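Local coordinates for adenosine monophosphate-protein transferase (Thermoplasma acidophilum, PDB 1RLH), which is of unknown function but belongs to the adenosine-specific kinase family and may be an adenosine monophosphate-protein transferase, at residues G57-A63 with A91-I97. Residues are numbered along the deposited sequence; the frame is centred on the assembly and turned at random.
Sequences GIGFSEA and AGHTFVI
Gly59 and Val96 form an antiparallel hydrogen-bonded pair: Gly59 N gives a hydrogen bond to Val96 O at 2.8 Å, in the plane of that carbonyl, and Val96 N returns one to Gly59 O. Two residues further on, Ser61 N donates to Thr94 O (2.8 Å, N-H...O 166°), and Ser61 O receives His93 N at 2.8 Å where the strand gives way to the turn. The two strands are antiparallel neighbours inside a five-stranded sheet, with strand 69-73 beyond Gly57-Ser61 and strand 28-34 beyond Thr94-Ile97; helix 76-89 touches Ser61, Thr94 and Val96. His93 O is taken by Ser34 OG, and Glu62 OE1 by Arg70 and Leu68 N. Residues Ala91 to Thr94 form a type II beta turn, and Ala91 O accepts twice from one face of its plane: Thr94 OG1 comes from above the plane at 2.7 Å, while the bond from Thr94 N is longer, 3.3 Å. With chi1 at -155° Ser61 OG is turned toward Ala91, and water 1 joins it to Ala91 N. Across the loop end, Ala63 CB sits over one face of the His93 imidazole, a CH-pi contact 3.7 Å from the centroid, while Phe60 CZ approaches His93 CD2 obliquely. Water 2, at the imidazole edge and in its plane, bridges His93 NE2 and Ala63 N. On the face shared with Phe60 and Phe95, Ile58 CG2 lies 4.0 Å from Ile97 CG1, the two side chains running alongside each other.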
# COMPACT_ATOMS: atom_id res chain seq x y z
N GLY A 57 -8.90 3.63 -5.51
CA GLY A 57 -8.06 2.85 -6.39
C GLY A 57 -7.39 1.80 -5.53
O GLY A 57 -7.20 2.02 -4.33
N ILE A 58 -7.07 0.66 -6.12
CA ILE A 58 -6.39 -0.41 -5.40
C ILE A 58 -5.31 -1.01 -6.28
O ILE A 58 -5.53 -1.27 -7.46
CB ILE A 58 -7.35 -1.57 -5.03
CG1 ILE A 58 -8.57 -1.05 -4.27
CG2 ILE A 58 -6.60 -2.59 -4.18
CD1 ILE A 58 -9.61 -2.12 -3.99
N GLY A 59 -4.14 -1.23 -5.69
CA GLY A 59 -3.02 -1.83 -6.39
C GLY A 59 -2.60 -3.06 -5.61
O GLY A 59 -2.61 -3.04 -4.38
N PHE A 60 -2.23 -4.13 -6.30
CA PHE A 60 -1.83 -5.38 -5.65
C PHE A 60 -0.63 -5.99 -6.36
O PHE A 60 -0.63 -6.15 -7.57
CB PHE A 60 -3.01 -6.37 -5.66
CG PHE A 60 -2.67 -7.73 -5.11
CD1 PHE A 60 -2.34 -7.90 -3.77
CD2 PHE A 60 -2.66 -8.85 -5.94
CE1 PHE A 60 -2.01 -9.16 -3.26
CE2 PHE A 60 -2.34 -10.11 -5.45
CZ PHE A 60 -2.01 -10.27 -4.10
N SER A 61 0.40 -6.35 -5.59
CA SER A 61 1.61 -6.92 -6.16
C SER A 61 1.56 -8.45 -6.16
O SER A 61 1.90 -9.10 -5.17
CB SER A 61 2.83 -6.43 -5.36
OG SER A 61 4.03 -6.46 -6.12
N GLU A 62 1.12 -9.04 -7.26
CA GLU A 62 1.05 -10.49 -7.37
C GLU A 62 2.47 -11.02 -7.16
O GLU A 62 3.40 -10.60 -7.84
CB GLU A 62 0.50 -10.86 -8.76
CG GLU A 62 0.41 -12.35 -9.02
CD GLU A 62 -0.32 -12.66 -10.31
OE1 GLU A 62 -0.33 -11.80 -11.21
OE2 GLU A 62 -0.87 -13.77 -10.43
N ALA A 63 2.64 -11.94 -6.20
CA ALA A 63 3.96 -12.45 -5.83
C ALA A 63 4.50 -13.69 -6.55
O ALA A 63 5.66 -14.06 -6.36
CB ALA A 63 4.00 -12.69 -4.31
N ALA A 91 7.49 -5.24 -3.87
CA ALA A 91 7.52 -6.34 -2.91
C ALA A 91 6.28 -7.21 -3.04
O ALA A 91 5.15 -6.73 -2.99
CB ALA A 91 7.62 -5.79 -1.48
N GLY A 92 6.49 -8.51 -3.21
CA GLY A 92 5.38 -9.43 -3.35
C GLY A 92 4.35 -9.34 -2.24
O GLY A 92 4.70 -9.18 -1.06
N HIS A 93 3.08 -9.43 -2.63
CA HIS A 93 1.93 -9.39 -1.73
C HIS A 93 1.64 -8.06 -1.05
O HIS A 93 0.89 -8.00 -0.07
CB HIS A 93 2.04 -10.53 -0.72
CG HIS A 93 1.69 -11.87 -1.30
ND1 HIS A 93 2.00 -13.06 -0.69
CD2 HIS A 93 1.06 -12.19 -2.46
CE1 HIS A 93 1.57 -14.06 -1.44
NE2 HIS A 93 0.99 -13.56 -2.51
N THR A 94 2.22 -6.99 -1.57
CA THR A 94 1.95 -5.67 -1.04
C THR A 94 0.66 -5.20 -1.71
O THR A 94 0.38 -5.56 -2.86
CB THR A 94 3.04 -4.65 -1.44
OG1 THR A 94 4.32 -5.09 -0.99
CG2 THR A 94 2.72 -3.28 -0.86
N PHE A 95 -0.15 -4.43 -0.98
CA PHE A 95 -1.34 -3.85 -1.58
C PHE A 95 -1.36 -2.38 -1.17
O PHE A 95 -0.87 -2.01 -0.10
CB PHE A 95 -2.63 -4.59 -1.19
CG PHE A 95 -3.00 -4.52 0.27
CD1 PHE A 95 -3.67 -3.41 0.78
CD2 PHE A 95 -2.73 -5.59 1.11
CE1 PHE A 95 -4.08 -3.38 2.11
CE2 PHE A 95 -3.14 -5.57 2.45
CZ PHE A 95 -3.82 -4.46 2.95
N VAL A 96 -1.87 -1.54 -2.07
CA VAL A 96 -1.95 -0.11 -1.83
C VAL A 96 -3.36 0.35 -2.19
O VAL A 96 -3.85 0.05 -3.27
CB VAL A 96 -0.95 0.68 -2.72
CG1 VAL A 96 -1.17 2.18 -2.54
CG2 VAL A 96 0.49 0.32 -2.36
N ILE A 97 -4.00 1.06 -1.27
CA ILE A 97 -5.34 1.57 -1.51
C ILE A 97 -5.32 3.09 -1.32
O ILE A 97 -4.70 3.59 -0.39
CB ILE A 97 -6.35 0.95 -0.51
CG1 ILE A 97 -6.43 -0.56 -0.71
CG2 ILE A 97 -7.73 1.58 -0.71
CD1 ILE A 97 -7.18 -1.28 0.41
O HOH W 1 5.07 -4.12 -4.63
O HOH W 2 0.10 -13.53 -5.54